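Local atomic coordinates of Abbfa_003403 (Acinetobacter baumannii, PDB entry 4ZXH), a protein that acts as a four-domain nonribosomal peptide synthetase, probably activating an amino acid, condensing it with a carrier-bound partner and releasing the product through its thioesterase domain. Residues L107-K116 against S391-G399; F119-H130 against I141-L149. One frame throughout, in Å; residues are numbered along the deposited sequence.

Interaction 1. Residues L107-K116 against S391-G399. With K (potassium ion), chain D.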
# COMPACT_ATOMS: atom_id res chain seq x y z
N LEU A 107 -36.37 0.98 -6.39
CA LEU A 107 -36.26 0.49 -7.75
C LEU A 107 -34.96 0.95 -8.39
O LEU A 107 -34.29 0.16 -9.05
CB LEU A 107 -37.46 0.94 -8.60
CG LEU A 107 -37.48 0.37 -10.03
CD1 LEU A 107 -37.26 -1.15 -10.02
CD2 LEU A 107 -38.75 0.70 -10.78
N THR A 108 -34.60 2.22 -8.19
CA THR A 108 -33.32 2.70 -8.71
C THR A 108 -32.20 1.85 -8.14
O THR A 108 -31.31 1.42 -8.88
CB THR A 108 -33.06 4.18 -8.37
OG1 THR A 108 -34.04 5.00 -9.00
CG2 THR A 108 -31.70 4.60 -8.89
N GLN A 109 -32.25 1.60 -6.84
CA GLN A 109 -31.15 0.90 -6.19
C GLN A 109 -31.06 -0.52 -6.74
O GLN A 109 -29.97 -1.00 -7.05
CB GLN A 109 -31.31 0.89 -4.66
CG GLN A 109 -30.08 0.24 -3.99
CD GLN A 109 -30.05 0.32 -2.46
OE1 GLN A 109 -30.87 0.99 -1.83
NE2 GLN A 109 -29.11 -0.41 -1.87
N LEU A 110 -32.22 -1.16 -6.90
CA LEU A 110 -32.29 -2.50 -7.46
C LEU A 110 -31.59 -2.60 -8.82
O LEU A 110 -30.72 -3.46 -9.03
CB LEU A 110 -33.74 -2.94 -7.60
CG LEU A 110 -33.96 -4.34 -8.16
CD1 LEU A 110 -33.19 -5.37 -7.33
CD2 LEU A 110 -35.45 -4.69 -8.23
N VAL A 111 -31.97 -1.72 -9.73
CA VAL A 111 -31.39 -1.67 -11.06
C VAL A 111 -29.89 -1.37 -11.00
O VAL A 111 -29.11 -1.94 -11.75
CB VAL A 111 -32.13 -0.60 -11.96
CG1 VAL A 111 -31.44 -0.42 -13.32
CG2 VAL A 111 -33.62 -0.97 -12.16
N GLU A 112 -29.47 -0.50 -10.10
CA GLU A 112 -28.03 -0.28 -9.94
C GLU A 112 -27.35 -1.58 -9.51
O GLU A 112 -26.38 -2.00 -10.15
CB GLU A 112 -27.75 0.87 -8.97
CG GLU A 112 -27.96 2.26 -9.62
CD GLU A 112 -28.21 3.41 -8.63
OE1 GLU A 112 -28.24 3.15 -7.40
OE2 GLU A 112 -28.39 4.57 -9.08
N GLN A 113 -27.86 -2.25 -8.47
CA GLN A 113 -27.20 -3.48 -8.03
C GLN A 113 -27.29 -4.58 -9.10
O GLN A 113 -26.30 -5.29 -9.30
CB GLN A 113 -27.78 -3.95 -6.70
CG GLN A 113 -26.72 -4.40 -5.67
CD GLN A 113 -25.74 -3.29 -5.24
OE1 GLN A 113 -25.81 -2.14 -5.68
NE2 GLN A 113 -24.81 -3.66 -4.35
N ASP A 114 -28.40 -4.70 -9.80
CA ASP A 114 -28.51 -5.72 -10.86
C ASP A 114 -27.52 -5.52 -12.00
O ASP A 114 -26.89 -6.48 -12.45
CB ASP A 114 -29.93 -5.75 -11.42
CG ASP A 114 -30.88 -6.55 -10.57
OD1 ASP A 114 -30.47 -6.95 -9.46
OD2 ASP A 114 -32.03 -6.78 -11.02
N THR A 115 -27.39 -4.29 -12.48
CA THR A 115 -26.51 -3.99 -13.61
C THR A 115 -25.03 -4.06 -13.24
O THR A 115 -24.19 -4.11 -14.13
CB THR A 115 -26.81 -2.59 -14.22
OG1 THR A 115 -26.51 -1.56 -13.26
CG2 THR A 115 -28.27 -2.48 -14.66
N LYS A 116 -24.69 -4.04 -11.96
CA LYS A 116 -23.30 -4.20 -11.52
C LYS A 116 -22.83 -5.66 -11.39
O LYS A 116 -21.70 -5.91 -10.97
CB LYS A 116 -23.07 -3.49 -10.17
CG LYS A 116 -22.65 -2.06 -10.35
CD LYS A 116 -22.88 -1.20 -9.13
CE LYS A 116 -22.86 0.27 -9.60
NZ LYS A 116 -23.05 1.24 -8.49
N SER A 391 -36.78 9.11 -19.17
CA SER A 391 -35.52 9.00 -18.44
C SER A 391 -35.60 7.94 -17.37
O SER A 391 -36.67 7.69 -16.85
CB SER A 391 -35.13 10.33 -17.79
OG SER A 391 -34.78 11.30 -18.76
N PHE A 392 -34.46 7.32 -17.06
CA PHE A 392 -34.31 6.54 -15.83
C PHE A 392 -32.83 6.55 -15.40
O PHE A 392 -32.05 5.72 -15.84
CB PHE A 392 -34.84 5.12 -16.01
CG PHE A 392 -34.92 4.34 -14.71
CD1 PHE A 392 -36.08 4.35 -13.96
CD2 PHE A 392 -33.84 3.60 -14.25
CE1 PHE A 392 -36.16 3.65 -12.79
CE2 PHE A 392 -33.90 2.90 -13.07
CZ PHE A 392 -35.05 2.92 -12.33
N PRO A 393 -32.44 7.50 -14.53
CA PRO A 393 -31.02 7.58 -14.18
C PRO A 393 -30.52 6.41 -13.36
O PRO A 393 -31.19 5.89 -12.47
CB PRO A 393 -30.94 8.87 -13.36
CG PRO A 393 -32.18 9.66 -13.76
CD PRO A 393 -33.22 8.62 -13.99
N VAL A 394 -29.31 5.98 -13.67
CA VAL A 394 -28.69 4.85 -13.03
C VAL A 394 -27.21 5.15 -12.77
O VAL A 394 -26.46 5.45 -13.70
CB VAL A 394 -28.82 3.58 -13.91
CG1 VAL A 394 -27.89 2.51 -13.42
CG2 VAL A 394 -30.23 3.06 -13.88
N ARG A 395 -26.79 5.09 -11.51
CA ARG A 395 -25.36 5.10 -11.23
C ARG A 395 -24.67 4.00 -12.07
O ARG A 395 -25.12 2.86 -12.11
CB ARG A 395 -25.09 4.88 -9.75
CG ARG A 395 -25.41 6.08 -8.85
CD ARG A 395 -25.38 5.69 -7.36
NE ARG A 395 -24.10 5.08 -6.95
CZ ARG A 395 -23.86 4.57 -5.75
NH1 ARG A 395 -24.79 4.56 -4.80
NH2 ARG A 395 -22.67 4.05 -5.48
N GLN A 396 -23.60 4.35 -12.78
CA GLN A 396 -22.92 3.35 -13.60
C GLN A 396 -21.45 3.70 -13.86
O GLN A 396 -21.02 4.85 -13.67
CB GLN A 396 -23.67 3.16 -14.93
CG GLN A 396 -23.85 4.41 -15.75
CD GLN A 396 -22.80 4.50 -16.82
OE1 GLN A 396 -22.65 3.59 -17.66
NE2 GLN A 396 -22.00 5.58 -16.78
N GLN A 397 -20.69 2.70 -14.30
CA GLN A 397 -19.22 2.76 -14.38
C GLN A 397 -18.58 3.47 -13.17
O GLN A 397 -17.97 4.54 -13.30
CB GLN A 397 -18.74 3.46 -15.66
CG GLN A 397 -19.57 3.24 -16.92
CD GLN A 397 -18.82 3.39 -18.23
OE1 GLN A 397 -17.66 3.76 -18.28
NE2 GLN A 397 -19.55 3.24 -19.32
N GLU A 398 -18.71 2.89 -12.00
CA GLU A 398 -18.09 3.50 -10.83
C GLU A 398 -16.85 2.73 -10.38
O GLU A 398 -16.84 1.50 -10.38
CB GLU A 398 -19.11 3.61 -9.69
CG GLU A 398 -20.23 4.54 -10.03
CD GLU A 398 -21.33 4.56 -8.99
OE1 GLU A 398 -21.60 3.49 -8.40
OE2 GLU A 398 -21.96 5.63 -8.81
N GLY A 399 -15.81 3.48 -10.04
CA GLY A 399 -14.61 2.90 -9.46
C GLY A 399 -13.50 2.56 -10.44
O GLY A 399 -12.69 1.66 -10.18
K K D . -31.88 11.52 -18.32
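F392, E112 and K116 carry this contact, in which the last turns of helix 104-115 rest on the condensation-domain loop that leaves strand 387-391 of one sheet for strand 403-411 of the other. The F392 ring, with CG anti to its backbone N (chi1 -170°), brings its CZ end into the groove between L107, T108 and V111: CZ lies 4.0 Å from T108 CA, and CE2 4.0 Å from V111 CG2. V394 CG2 meets V111 CG1 at 3.7 Å, the two side chains crossing at about a right angle, while V394 CG1 packs on the CG methylene of E112.

Beyond that methylene, E112 OE2 accepts the backbone N-H of R395 at 3.0 Å (164° at the hydrogen), met on the anti side and out of the carboxylate plane.

Just past the helix end, the extended chain of K116 puts NZ 2.7 Å from E398 OE1. R395 grips that carboxylate side-on, NE to OE2 at 2.9 Å and NH2 to OE1 at 3.2 Å. NZ and NH2 come to OE1 from opposite faces of the carboxylate plane, and S231 OG, on strand 229-235 of the second sheet, bonds OE2. At the other end of the loop, S391 OG joins backbone oxygens of E371, L372, L374 and I376 around the potassium ion.

Two cations sharing one carboxylate should favour its ionised form. The loop is thus tied to the helix by a backbone N-H held by the E112 carboxylate in the middle and a salt-bridge network at one end, with hydrophobic packing at the other.

Interaction 2. Residues F119-H130 against I141-L149; sequences FDLTQPPLWRIH and IAFVIHHAL. With PX4 (1,2-dimyristoyl-sn-glycero-3-phosphocholine), chain C.
Strand 127-130 runs antiparallel to strand 141-146, at 166° and 4.7 Å between their axes, as the two arms of a β-hairpin. R128 with V144 and H130 with A142 are the hydrogen-bonded pairs, each closed by two N-H to O bonds; W127 with I145 and I129 with F143 are non-hydrogen-bonded pairs. A single bond from H146 N to L126 O extends the ladder just before W127, where strand 141-146 ends.

W127, I129, F143 and I145 share one face of the sheet, and the phospholipid lies there. Its C34 sits over the centre of the F143 ring, I129 CG1 touches the same ring 3.8 Å away at CD1, and W127 CE3 meets lipid C22 at 3.6 Å. W127 NE1 is bonded to L71 O.

On the other face V144 has the most surface buried by the contact. Its CG1 meets the edge of F119, and CG2 lies 3.6 Å from H130 CD2. R128 NE donates to H130 NE2 at 3.0 Å, while R128 NH1 lies over the centre of the F119 ring and NH2 bonds Q117 O. H146 CB lies over the opposite face of that ring, toward the rim.

A chi1 of -165° places the H146 ring against L121: L121 CD2 sits over the H146 ring, 3.7 Å from its centroid, in a CH-π contact. H146 ND1 accepts from A148 N at 2.9 Å and NE2 is hydrogen-bonded to Q30 OE1, fixing the ring's rotation. H146 opens the HHxxxD signature of condensation domains.

One face is therefore a greasy lipid-binding wall. On the other, a buried arginine is held by an aromatic ring, a carbonyl and a histidine whose accepting NE2 probably leaves its proton on ND1.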
# COMPACT_ATOMS: atom_id res chain seq x y z
N PHE A 119 -19.24 -9.38 -15.47
CA PHE A 119 -19.18 -10.26 -16.63
C PHE A 119 -17.96 -11.17 -16.57
O PHE A 119 -16.93 -10.79 -16.04
CB PHE A 119 -19.13 -9.45 -17.94
CG PHE A 119 -20.40 -8.72 -18.27
CD1 PHE A 119 -21.33 -9.28 -19.15
CD2 PHE A 119 -20.65 -7.46 -17.76
CE1 PHE A 119 -22.49 -8.62 -19.48
CE2 PHE A 119 -21.81 -6.78 -18.09
CZ PHE A 119 -22.73 -7.36 -18.94
N ASP A 120 -18.08 -12.37 -17.13
CA ASP A 120 -16.94 -13.20 -17.48
C ASP A 120 -16.69 -13.02 -18.97
O ASP A 120 -17.46 -13.50 -19.81
CB ASP A 120 -17.23 -14.67 -17.15
CG ASP A 120 -16.03 -15.58 -17.40
OD1 ASP A 120 -15.07 -15.21 -18.12
OD2 ASP A 120 -16.06 -16.70 -16.84
N LEU A 121 -15.62 -12.31 -19.32
CA LEU A 121 -15.45 -11.91 -20.70
C LEU A 121 -15.15 -13.10 -21.61
O LEU A 121 -15.18 -12.97 -22.82
CB LEU A 121 -14.35 -10.86 -20.81
CG LEU A 121 -14.62 -9.55 -20.06
CD1 LEU A 121 -13.50 -8.56 -20.30
CD2 LEU A 121 -15.96 -8.97 -20.45
N THR A 122 -14.87 -14.26 -21.03
CA THR A 122 -14.55 -15.43 -21.83
C THR A 122 -15.79 -16.23 -22.25
O THR A 122 -15.71 -17.14 -23.09
CB THR A 122 -13.61 -16.36 -21.08
OG1 THR A 122 -14.35 -17.13 -20.14
CG2 THR A 122 -12.58 -15.54 -20.33
N GLN A 123 -16.93 -15.87 -21.69
CA GLN A 123 -18.19 -16.57 -21.93
C GLN A 123 -19.24 -15.58 -22.45
O GLN A 123 -19.57 -14.61 -21.75
CB GLN A 123 -18.66 -17.25 -20.63
CG GLN A 123 -19.36 -18.61 -20.81
CD GLN A 123 -18.53 -19.64 -21.57
OE1 GLN A 123 -19.04 -20.37 -22.42
NE2 GLN A 123 -17.24 -19.73 -21.24
N PRO A 124 -19.77 -15.80 -23.67
CA PRO A 124 -20.75 -14.91 -24.30
C PRO A 124 -22.12 -15.11 -23.70
O PRO A 124 -22.39 -16.21 -23.24
CB PRO A 124 -20.73 -15.35 -25.76
CG PRO A 124 -20.42 -16.79 -25.69
CD PRO A 124 -19.51 -16.99 -24.50
N PRO A 125 -22.99 -14.09 -23.75
CA PRO A 125 -22.75 -12.78 -24.36
C PRO A 125 -22.06 -11.81 -23.41
O PRO A 125 -22.09 -12.06 -22.21
CB PRO A 125 -24.16 -12.29 -24.71
CG PRO A 125 -25.04 -12.97 -23.70
CD PRO A 125 -24.39 -14.26 -23.32
N LEU A 126 -21.46 -10.73 -23.92
CA LEU A 126 -20.84 -9.73 -23.04
C LEU A 126 -21.76 -8.52 -22.87
O LEU A 126 -21.31 -7.38 -22.73
CB LEU A 126 -19.49 -9.27 -23.57
CG LEU A 126 -18.44 -10.30 -23.94
CD1 LEU A 126 -17.08 -9.69 -23.85
CD2 LEU A 126 -18.52 -11.58 -23.14
N TRP A 127 -23.06 -8.79 -22.87
CA TRP A 127 -24.06 -7.76 -22.65
C TRP A 127 -25.30 -8.42 -22.07
O TRP A 127 -25.48 -9.63 -22.20
CB TRP A 127 -24.37 -7.03 -23.95
CG TRP A 127 -24.69 -7.94 -25.09
CD1 TRP A 127 -23.80 -8.58 -25.90
CD2 TRP A 127 -25.99 -8.30 -25.55
NE1 TRP A 127 -24.47 -9.33 -26.84
CE2 TRP A 127 -25.82 -9.17 -26.65
CE3 TRP A 127 -27.29 -7.97 -25.15
CZ2 TRP A 127 -26.90 -9.72 -27.35
CZ3 TRP A 127 -28.37 -8.52 -25.86
CH2 TRP A 127 -28.17 -9.38 -26.94
N ARG A 128 -26.13 -7.63 -21.38
CA ARG A 128 -27.36 -8.11 -20.76
C ARG A 128 -28.46 -7.07 -20.87
O ARG A 128 -28.20 -5.88 -21.00
CB ARG A 128 -27.17 -8.40 -19.28
CG ARG A 128 -26.07 -9.35 -18.95
CD ARG A 128 -26.20 -9.73 -17.50
NE ARG A 128 -26.11 -8.58 -16.60
CZ ARG A 128 -25.01 -8.29 -15.91
NH1 ARG A 128 -23.93 -9.04 -16.05
NH2 ARG A 128 -24.99 -7.25 -15.07
N ILE A 129 -29.70 -7.55 -20.80
CA ILE A 129 -30.85 -6.67 -20.72
C ILE A 129 -31.62 -7.00 -19.46
O ILE A 129 -31.99 -8.15 -19.24
CB ILE A 129 -31.77 -6.83 -21.93
CG1 ILE A 129 -31.02 -6.50 -23.21
CG2 ILE A 129 -33.01 -5.96 -21.76
CD1 ILE A 129 -31.69 -7.01 -24.45
N HIS A 130 -31.85 -5.99 -18.62
CA HIS A 130 -32.59 -6.20 -17.37
C HIS A 130 -33.94 -5.52 -17.47
O HIS A 130 -34.00 -4.31 -17.65
CB HIS A 130 -31.81 -5.63 -16.18
CG HIS A 130 -30.55 -6.37 -15.84
ND1 HIS A 130 -30.51 -7.38 -14.90
CD2 HIS A 130 -29.28 -6.21 -16.27
CE1 HIS A 130 -29.27 -7.82 -14.79
NE2 HIS A 130 -28.50 -7.13 -15.61
N ILE A 141 -36.24 -0.67 -18.46
CA ILE A 141 -35.40 -1.55 -19.27
C ILE A 141 -33.99 -1.02 -19.19
O ILE A 141 -33.76 0.13 -19.55
CB ILE A 141 -35.85 -1.59 -20.74
CG1 ILE A 141 -37.34 -1.84 -20.83
CG2 ILE A 141 -35.13 -2.68 -21.49
CD1 ILE A 141 -37.75 -3.22 -20.37
N ALA A 142 -33.06 -1.85 -18.74
CA ALA A 142 -31.67 -1.40 -18.62
C ALA A 142 -30.76 -2.30 -19.45
O ALA A 142 -30.75 -3.52 -19.29
CB ALA A 142 -31.21 -1.39 -17.17
N PHE A 143 -30.02 -1.66 -20.35
CA PHE A 143 -29.07 -2.35 -21.21
C PHE A 143 -27.69 -2.21 -20.60
O PHE A 143 -27.25 -1.10 -20.33
CB PHE A 143 -29.09 -1.75 -22.62
CG PHE A 143 -30.42 -1.82 -23.29
CD1 PHE A 143 -30.72 -2.85 -24.15
CD2 PHE A 143 -31.38 -0.84 -23.05
CE1 PHE A 143 -31.95 -2.91 -24.78
CE2 PHE A 143 -32.61 -0.91 -23.66
CZ PHE A 143 -32.89 -1.95 -24.53
N VAL A 144 -27.01 -3.34 -20.39
CA VAL A 144 -25.66 -3.37 -19.82
C VAL A 144 -24.67 -3.95 -20.82
O VAL A 144 -24.82 -5.09 -21.26
CB VAL A 144 -25.58 -4.24 -18.57
CG1 VAL A 144 -24.32 -3.93 -17.83
CG2 VAL A 144 -26.76 -3.99 -17.68
N ILE A 145 -23.66 -3.17 -21.19
CA ILE A 145 -22.64 -3.66 -22.11
C ILE A 145 -21.27 -3.45 -21.51
O ILE A 145 -20.93 -2.34 -21.10
CB ILE A 145 -22.68 -2.94 -23.49
CG1 ILE A 145 -24.01 -3.12 -24.18
CG2 ILE A 145 -21.65 -3.53 -24.39
CD1 ILE A 145 -24.95 -1.97 -24.03
N HIS A 146 -20.46 -4.50 -21.47
CA HIS A 146 -19.12 -4.34 -20.94
C HIS A 146 -18.24 -3.53 -21.89
O HIS A 146 -18.26 -3.74 -23.11
CB HIS A 146 -18.49 -5.70 -20.67
CG HIS A 146 -17.27 -5.63 -19.81
ND1 HIS A 146 -16.05 -5.23 -20.30
CD2 HIS A 146 -17.09 -5.88 -18.50
CE1 HIS A 146 -15.16 -5.26 -19.32
NE2 HIS A 146 -15.77 -5.65 -18.22
N HIS A 147 -17.48 -2.60 -21.32
CA HIS A 147 -16.69 -1.64 -22.10
C HIS A 147 -15.56 -2.33 -22.90
O HIS A 147 -15.08 -1.79 -23.91
CB HIS A 147 -16.13 -0.58 -21.14
CG HIS A 147 -15.72 0.71 -21.81
ND1 HIS A 147 -15.14 0.76 -23.05
CD2 HIS A 147 -15.79 1.98 -21.35
CE1 HIS A 147 -14.87 2.03 -23.35
NE2 HIS A 147 -15.25 2.78 -22.34
N ALA A 148 -15.14 -3.53 -22.49
CA ALA A 148 -14.21 -4.31 -23.31
C ALA A 148 -14.81 -4.64 -24.68
O ALA A 148 -14.06 -4.86 -25.65
CB ALA A 148 -13.80 -5.60 -22.61
N LEU A 149 -16.14 -4.65 -24.79
CA LEU A 149 -16.78 -5.01 -26.04
C LEU A 149 -16.97 -3.79 -26.93
O LEU A 149 -16.67 -3.84 -28.12
CB LEU A 149 -18.13 -5.69 -25.80
CG LEU A 149 -18.78 -6.28 -27.06
CD1 LEU A 149 -18.01 -7.52 -27.60
CD2 LEU A 149 -20.27 -6.61 -26.85
O1 PX4 C . -43.86 -11.28 -21.47
O2 PX4 C . -45.25 -9.39 -20.34
P1 PX4 C . -44.60 -9.96 -21.57
O3 PX4 C . -45.69 -10.01 -22.76
C1 PX4 C . -46.38 -11.18 -23.18
C2 PX4 C . -47.51 -10.77 -24.13
N1 PX4 C . -48.15 -11.92 -24.81
C3 PX4 C . -48.28 -13.06 -23.89
C4 PX4 C . -49.49 -11.51 -25.27
C5 PX4 C . -47.36 -12.31 -25.99
O4 PX4 C . -43.60 -8.85 -22.18
C6 PX4 C . -43.32 -7.59 -21.56
C7 PX4 C . -41.90 -7.17 -21.95
C8 PX4 C . -41.13 -8.47 -22.11
O5 PX4 C . -39.78 -8.21 -22.47
C9 PX4 C . -39.04 -9.12 -23.35
O6 PX4 C . -39.62 -10.03 -23.92
C10 PX4 C . -37.56 -8.91 -23.55
C11 PX4 C . -37.28 -8.27 -24.91
C12 PX4 C . -36.52 -6.97 -24.70
C13 PX4 C . -35.50 -6.80 -25.83
C14 PX4 C . -35.72 -5.48 -26.54
C15 PX4 C . -34.99 -5.52 -27.87
C16 PX4 C . -33.99 -4.39 -27.95
C17 PX4 C . -33.07 -4.57 -29.15
C18 PX4 C . -31.84 -5.39 -28.76
C19 PX4 C . -30.60 -4.52 -28.62
C20 PX4 C . -29.57 -5.23 -27.75
C21 PX4 C . -28.27 -4.43 -27.69
C22 PX4 C . -27.50 -4.64 -26.39
O7 PX4 C . -41.90 -6.43 -23.18
C23 PX4 C . -41.10 -5.20 -23.12
O8 PX4 C . -40.96 -4.68 -22.03
C24 PX4 C . -40.45 -4.61 -24.38
C25 PX4 C . -39.66 -3.30 -24.17
C26 PX4 C . -38.88 -2.87 -25.43
C27 PX4 C . -38.01 -1.62 -25.21
C28 PX4 C . -37.27 -1.14 -26.46
C29 PX4 C . -36.40 0.11 -26.23
C30 PX4 C . -35.71 0.62 -27.50
C31 PX4 C . -34.34 1.31 -27.31
C32 PX4 C . -33.22 0.28 -27.10
C33 PX4 C . -31.78 0.75 -27.39
C34 PX4 C . -30.75 -0.16 -26.70
C35 PX4 C . -29.40 -0.30 -27.41
C36 PX4 C . -28.25 0.17 -26.54

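Both contacts belong to the condensation domain, and their centres are 14 Å apart. Helix 104-115 leads through residues 116-126 into strand 127-135, so interaction 2 is nested within the long chain loop that interaction 1 closes. The helix lies on the sheet face carrying R128, H130 and V144, with T115 CG2 3.7 Å from V144 CG2; the phospholipid occupies the opposite face. Strand 40-49 stands between strand 138-146 and strand 387-391, whose following loop holds the helix in interaction 1. Distant parts of the sequence thereby clamp one helix over one sheet. The side chain of A148 lies about 10 Å, and that of E398 about 11 Å, from the bound 4'-phosphopantetheine.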